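Local coordinates for protein tryptophan synthase alpha-subunit (Pyrococcus furiosus, PDB 1GEQ) that catalyses the aldol cleavage of indoleglycerol phosphate to indole and glyceraldehyde 3-phosphate, the alpha-subunit step in tryptophan biosynthesis, at residues A[64-69]-A[101-106]; A[228-231]-A[236-239]. One frame throughout, in Å; residues are numbered along the deposited sequence.

Contact 1 of 2, residues A[64-69]-A[101-106]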
ATOM      1  N   LYS A  64      13.255  12.263  -4.280  1.00 41.38           N
ATOM      2  CA  LYS A  64      12.716  12.889  -5.478  1.00 42.70           C
ATOM      3  C   LYS A  64      11.664  11.972  -6.079  1.00 41.26           C
ATOM      4  O   LYS A  64      11.862  10.763  -6.152  1.00 41.63           O
ATOM      5  CB  LYS A  64      13.845  13.147  -6.481  1.00 47.10           C
ATOM      6  CG  LYS A  64      14.199  14.615  -6.642  1.00 51.79           C
ATOM      7  CD  LYS A  64      14.276  15.317  -5.292  1.00 56.38           C
ATOM      8  CE  LYS A  64      14.391  16.827  -5.462  1.00 59.97           C
ATOM      9  NZ  LYS A  64      13.982  17.558  -4.231  1.00 61.34           N
ATOM     10  N   LEU A  65      10.548  12.555  -6.504  1.00 42.13           N
ATOM     11  CA  LEU A  65       9.439  11.797  -7.080  1.00 43.98           C
ATOM     12  C   LEU A  65       9.854  10.695  -8.042  1.00 45.70           C
ATOM     13  O   LEU A  65       9.450   9.544  -7.881  1.00 45.10           O
ATOM     14  CB  LEU A  65       8.469  12.729  -7.809  1.00 43.68           C
ATOM     15  CG  LEU A  65       7.265  12.017  -8.436  1.00 43.30           C
ATOM     16  CD1 LEU A  65       6.318  11.564  -7.336  1.00 42.47           C
ATOM     17  CD2 LEU A  65       6.547  12.945  -9.405  1.00 43.81           C
ATOM     18  N   ARG A  66      10.647  11.055  -9.047  1.00 47.37           N
ATOM     19  CA  ARG A  66      11.093  10.103 -10.055  1.00 47.44           C
ATOM     20  C   ARG A  66      11.903   8.938  -9.501  1.00 44.92           C
ATOM     21  O   ARG A  66      11.977   7.877 -10.126  1.00 45.84           O
ATOM     22  CB  ARG A  66      11.885  10.836 -11.140  1.00 54.17           C
ATOM     23  CG  ARG A  66      11.097  11.961 -11.804  1.00 63.71           C
ATOM     24  CD  ARG A  66      10.900  11.738 -13.305  1.00 71.32           C
ATOM     25  NE  ARG A  66       9.491  11.801 -13.693  1.00 77.98           N
ATOM     26  CZ  ARG A  66       8.696  12.852 -13.494  1.00 81.77           C
ATOM     27  NH1 ARG A  66       9.165  13.946 -12.907  1.00 84.65           N
ATOM     28  NH2 ARG A  66       7.427  12.804 -13.876  1.00 83.62           N
ATOM     29  N   GLU A  67      12.509   9.118  -8.332  1.00 42.61           N
ATOM     30  CA  GLU A  67      13.296   8.041  -7.741  1.00 40.05           C
ATOM     31  C   GLU A  67      12.403   6.852  -7.425  1.00 38.54           C
ATOM     32  O   GLU A  67      12.871   5.717  -7.341  1.00 39.64           O
ATOM     33  CB  GLU A  67      14.012   8.532  -6.480  1.00 41.29           C
ATOM     34  CG  GLU A  67      15.244   9.366  -6.792  1.00 44.09           C
ATOM     35  CD  GLU A  67      15.846  10.009  -5.562  1.00 46.92           C
ATOM     36  OE1 GLU A  67      16.832  10.757  -5.713  1.00 48.43           O
ATOM     37  OE2 GLU A  67      15.332   9.772  -4.445  1.00 50.52           O
ATOM     38  N   ALA A  68      11.112   7.111  -7.253  1.00 36.64           N
ATOM     39  CA  ALA A  68      10.165   6.044  -6.968  1.00 35.08           C
ATOM     40  C   ALA A  68      10.132   5.124  -8.178  1.00 32.92           C
ATOM     41  O   ALA A  68      10.135   3.904  -8.049  1.00 32.64           O
ATOM     42  CB  ALA A  68       8.779   6.631  -6.709  1.00 33.18           C
ATOM     43  N   PHE A  69      10.108   5.724  -9.365  1.00 33.57           N
ATOM     44  CA  PHE A  69      10.073   4.953 -10.596  1.00 34.83           C
ATOM     45  C   PHE A  69      11.369   4.179 -10.798  1.00 35.05           C
ATOM     46  O   PHE A  69      11.373   3.124 -11.422  1.00 36.26           O
ATOM     47  CB  PHE A  69       9.809   5.870 -11.797  1.00 34.41           C
ATOM     48  CG  PHE A  69       8.484   6.588 -11.739  1.00 39.29           C
ATOM     49  CD1 PHE A  69       7.307   5.885 -11.478  1.00 38.16           C
ATOM     50  CD2 PHE A  69       8.408   7.963 -11.961  1.00 39.36           C
ATOM     51  CE1 PHE A  69       6.072   6.542 -11.442  1.00 40.98           C
ATOM     52  CE2 PHE A  69       7.181   8.627 -11.927  1.00 40.95           C
ATOM     53  CZ  PHE A  69       6.009   7.916 -11.667  1.00 41.21           C
ATOM     54  N   LEU A 101       0.482   8.346 -14.606  1.00 40.99           N
ATOM     55  CA  LEU A 101       0.071   6.963 -14.812  1.00 40.60           C
ATOM     56  C   LEU A 101       0.875   6.275 -15.916  1.00 40.93           C
ATOM     57  O   LEU A 101       1.241   5.103 -15.794  1.00 39.88           O
ATOM     58  CB  LEU A 101      -1.428   6.908 -15.128  1.00 39.35           C
ATOM     59  CG  LEU A 101      -2.348   7.415 -14.010  1.00 38.85           C
ATOM     60  CD1 LEU A 101      -3.805   7.233 -14.411  1.00 38.67           C
ATOM     61  CD2 LEU A 101      -2.054   6.658 -12.724  1.00 37.91           C
ATOM     62  N   ALA A 102       1.162   7.011 -16.985  1.00 41.55           N
ATOM     63  CA  ALA A 102       1.921   6.472 -18.112  1.00 42.10           C
ATOM     64  C   ALA A 102       3.339   6.058 -17.714  1.00 42.40           C
ATOM     65  O   ALA A 102       3.779   4.945 -18.014  1.00 40.89           O
ATOM     66  CB  ALA A 102       1.982   7.499 -19.237  1.00 42.61           C
ATOM     67  N   GLU A 103       4.052   6.959 -17.048  1.00 42.49           N
ATOM     68  CA  GLU A 103       5.416   6.669 -16.623  1.00 43.99           C
ATOM     69  C   GLU A 103       5.412   5.567 -15.564  1.00 41.92           C
ATOM     70  O   GLU A 103       6.329   4.750 -15.502  1.00 40.42           O
ATOM     71  CB  GLU A 103       6.080   7.935 -16.075  1.00 48.17           C
ATOM     72  CG  GLU A 103       7.591   7.822 -15.885  1.00 55.29           C
ATOM     73  CD  GLU A 103       8.226   9.146 -15.492  1.00 59.22           C
ATOM     74  OE1 GLU A 103       9.474   9.217 -15.417  1.00 62.67           O
ATOM     75  OE2 GLU A 103       7.477  10.117 -15.255  1.00 61.69           O
ATOM     76  N   ALA A 104       4.370   5.540 -14.735  1.00 40.38           N
ATOM     77  CA  ALA A 104       4.263   4.522 -13.694  1.00 37.72           C
ATOM     78  C   ALA A 104       4.160   3.154 -14.354  1.00 37.48           C
ATOM     79  O   ALA A 104       4.872   2.212 -13.992  1.00 34.89           O
ATOM     80  CB  ALA A 104       3.035   4.781 -12.827  1.00 37.82           C
ATOM     81  N   LYS A 105       3.266   3.059 -15.333  1.00 38.32           N
ATOM     82  CA  LYS A 105       3.056   1.822 -16.073  1.00 38.53           C
ATOM     83  C   LYS A 105       4.347   1.438 -16.791  1.00 39.56           C
ATOM     84  O   LYS A 105       4.727   0.266 -16.828  1.00 39.82           O
ATOM     85  CB  LYS A 105       1.918   2.018 -17.083  1.00 40.46           C
ATOM     86  CG  LYS A 105       1.573   0.797 -17.941  1.00 40.69           C
ATOM     87  CD  LYS A 105       1.192  -0.407 -17.095  1.00 43.39           C
ATOM     88  CE  LYS A 105       0.840  -1.613 -17.960  1.00 44.36           C
ATOM     89  NZ  LYS A 105       0.549  -2.834 -17.154  1.00 48.90           N
ATOM     90  N   ALA A 106       5.023   2.433 -17.356  1.00 40.75           N
ATOM     91  CA  ALA A 106       6.272   2.207 -18.077  1.00 41.52           C
ATOM     92  C   ALA A 106       7.345   1.591 -17.184  1.00 40.94           C
ATOM     93  O   ALA A 106       8.129   0.755 -17.634  1.00 41.98           O
ATOM     94  CB  ALA A 106       6.782   3.525 -18.662  1.00 40.07           C
TER
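Arg-66 and Phe-69, one turn apart at the start of helix 65-76, meet Glu-103 and Ala-104 of helix 97-107 on the outer helical layer of the TIM barrel. The guanidinium takes the carboxylate side-on in a salt bridge. NE and NH2 of Arg-66 both donate to OE2 of Glu-103, the NH2 bond at 3.0 Å and the NE bond at 3.1 Å, and a weak third bond runs from NE to OE1. The two planar groups lie nearly coplanar, 14° apart, and NH2 reaches OE2 on its syn lone pair. Bends at chi2 and chi3 of Arg-66 carry the guanidinium across to the neighbouring helix. Glu-103 instead reaches out extended, its CG anti to the backbone N (chi1 -167°), and this course takes its aliphatic part over the Phe-69 ring. CG of Glu-103 sits 4.2 Å from the centroid of the Phe-69 ring in a CH-pi contact, offset toward the rim, so one side chain serves both the exposed arginine and the buried phenylalanine. Phe-100 of helix 97-107 also packs edge-to-face with Phe-69. The short helical segments themselves run 35° from parallel with axes 10.5 Å apart, and the Phe-69 side chain bridges the gap: CE1 of Phe-69 approaches CA of Ala-104 to 3.5 Å and CB of Ala-104 to 3.8 Å.

Contact 2 of 2, residues A[228-231]-A[236-239]; sequences GEKG and EFLK
The short link between the two helices that follow the last barrel strand brings the last turn of helix 221-230 beside the first turn of helix 235-246, and Lys-230 and Phe-237 meet across it at the protein surface. The lysine lays its chain along one face of the phenyl ring. CG of Lys-230 begins the contact at 3.9 Å from CD1 of Phe-237, CD follows near CE1, and CE stands over the centre of the ring, 4.0 Å from the centroid in a CH-pi contact. Beyond it the ammonium drifts toward the CZ side: NZ of Lys-230 lies 4.5 Å from the Phe-237 centroid and 27° off the ring normal, an off-centre cation-pi interaction. A bend at chi2 (-67°) directs the outer part of the lysine chain along the ring, and no hydrogen bond joins the two segments. Gly-231, with positive phi, is where the chain leaves the helical path immediately after Lys-230. Phe-237 also touches Ile-226 of helix 221-230, while the buried Leu-238 packs against the same helix and against Phe-24 and Leu-28 of helix 18-28. The pair thus forms a cation-pi contact across the short link between two successive helices on the outside of a TIM barrel.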
ATOM      1  N   GLY A 228      12.837   2.952  10.796  1.00 29.41           N
ATOM      2  CA  GLY A 228      13.167   4.200  11.460  1.00 32.63           C
ATOM      3  C   GLY A 228      14.155   3.984  12.596  1.00 34.60           C
ATOM      4  O   GLY A 228      14.864   4.901  13.009  1.00 36.75           O
ATOM      5  N   GLU A 229      14.207   2.759  13.100  1.00 35.91           N
ATOM      6  CA  GLU A 229      15.100   2.424  14.196  1.00 38.10           C
ATOM      7  C   GLU A 229      16.469   1.901  13.752  1.00 36.24           C
ATOM      8  O   GLU A 229      17.485   2.270  14.332  1.00 36.10           O
ATOM      9  CB  GLU A 229      14.432   1.388  15.095  1.00 42.00           C
ATOM     10  CG  GLU A 229      15.253   0.978  16.300  1.00 49.60           C
ATOM     11  CD  GLU A 229      14.599  -0.148  17.069  1.00 53.14           C
ATOM     12  OE1 GLU A 229      15.213  -0.654  18.031  1.00 55.44           O
ATOM     13  OE2 GLU A 229      13.464  -0.529  16.706  1.00 55.55           O
ATOM     14  N   LYS A 230      16.486   1.048  12.728  1.00 34.40           N
ATOM     15  CA  LYS A 230      17.725   0.451  12.228  1.00 32.15           C
ATOM     16  C   LYS A 230      18.275   1.081  10.957  1.00 31.40           C
ATOM     17  O   LYS A 230      19.406   0.800  10.557  1.00 32.76           O
ATOM     18  CB  LYS A 230      17.514  -1.043  11.977  1.00 32.12           C
ATOM     19  CG  LYS A 230      17.027  -1.825  13.179  1.00 34.48           C
ATOM     20  CD  LYS A 230      18.080  -1.881  14.270  1.00 37.31           C
ATOM     21  CE  LYS A 230      17.646  -2.807  15.392  1.00 39.28           C
ATOM     22  NZ  LYS A 230      18.742  -3.006  16.379  1.00 41.82           N
ATOM     23  N   GLY A 231      17.476   1.917  10.312  1.00 32.48           N
ATOM     24  CA  GLY A 231      17.926   2.551   9.087  1.00 32.51           C
ATOM     25  C   GLY A 231      18.366   1.555   8.025  1.00 34.70           C
ATOM     26  O   GLY A 231      17.701   0.541   7.789  1.00 33.10           O
ATOM     27  N   GLU A 236      17.748  -7.469   7.782  1.00 32.39           N
ATOM     28  CA  GLU A 236      17.610  -8.720   8.520  1.00 35.22           C
ATOM     29  C   GLU A 236      16.464  -8.696   9.527  1.00 34.35           C
ATOM     30  O   GLU A 236      15.783  -9.703   9.729  1.00 33.54           O
ATOM     31  CB  GLU A 236      18.915  -9.053   9.244  1.00 40.76           C
ATOM     32  CG  GLU A 236      20.168  -8.632   8.486  1.00 49.68           C
ATOM     33  CD  GLU A 236      20.346  -7.118   8.463  1.00 53.70           C
ATOM     34  OE1 GLU A 236      20.378  -6.527   7.364  1.00 57.19           O
ATOM     35  OE2 GLU A 236      20.448  -6.517   9.552  1.00 56.63           O
ATOM     36  N   PHE A 237      16.244  -7.554  10.168  1.00 33.14           N
ATOM     37  CA  PHE A 237      15.173  -7.471  11.146  1.00 31.36           C
ATOM     38  C   PHE A 237      13.799  -7.460  10.475  1.00 28.50           C
ATOM     39  O   PHE A 237      12.817  -7.903  11.063  1.00 27.93           O
ATOM     40  CB  PHE A 237      15.357  -6.244  12.043  1.00 32.12           C
ATOM     41  CG  PHE A 237      16.700  -6.201  12.737  1.00 35.67           C
ATOM     42  CD1 PHE A 237      17.763  -5.493  12.183  1.00 35.53           C
ATOM     43  CD2 PHE A 237      16.911  -6.912  13.916  1.00 35.75           C
ATOM     44  CE1 PHE A 237      19.016  -5.493  12.795  1.00 36.34           C
ATOM     45  CE2 PHE A 237      18.164  -6.917  14.536  1.00 37.44           C
ATOM     46  CZ  PHE A 237      19.216  -6.208  13.972  1.00 34.37           C
ATOM     47  N   LEU A 238      13.730  -6.949   9.251  1.00 27.94           N
ATOM     48  CA  LEU A 238      12.471  -6.924   8.512  1.00 27.35           C
ATOM     49  C   LEU A 238      12.058  -8.358   8.173  1.00 27.74           C
ATOM     50  O   LEU A 238      10.899  -8.736   8.342  1.00 25.20           O
ATOM     51  CB  LEU A 238      12.623  -6.103   7.222  1.00 24.90           C
ATOM     52  CG  LEU A 238      12.850  -4.594   7.380  1.00 23.89           C
ATOM     53  CD1 LEU A 238      13.153  -3.959   6.022  1.00 22.87           C
ATOM     54  CD2 LEU A 238      11.624  -3.954   8.023  1.00 24.13           C
ATOM     55  N   LYS A 239      13.013  -9.162   7.712  1.00 30.43           N
ATOM     56  CA  LYS A 239      12.731 -10.550   7.364  1.00 32.42           C
ATOM     57  C   LYS A 239      12.267 -11.308   8.602  1.00 32.07           C
ATOM     58  O   LYS A 239      11.310 -12.081   8.547  1.00 33.93           O
ATOM     59  CB  LYS A 239      13.986 -11.213   6.776  1.00 37.09           C
ATOM     60  CG  LYS A 239      14.600 -10.449   5.608  1.00 42.78           C
ATOM     61  CD  LYS A 239      15.865 -11.121   5.064  1.00 48.65           C
ATOM     62  CE  LYS A 239      15.546 -12.421   4.331  1.00 52.98           C
ATOM     63  NZ  LYS A 239      16.137 -13.610   5.015  1.00 56.39           N
TER

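Contact 1 and contact 2 belong to separate parts of the helical layer around the eight-stranded barrel, with centres 26 Å apart and nearest atoms about 15 Å apart. They follow one another in series along the chain. Contact 1 joins helices separated by strand 83-87 and helix 89-95, whereas contact 2 joins two consecutive helices after the last strand, 216-219. Their centres lie 16 Å and 19 Å from the centre of the chain, respectively. Both are away from the proton acceptors Glu-36 and Asp-47. In contact 1 the methylene of an acid lies on the ring while its carboxylate is held by an arginine; in contact 2 the ammonium itself approaches the ring, at the surface.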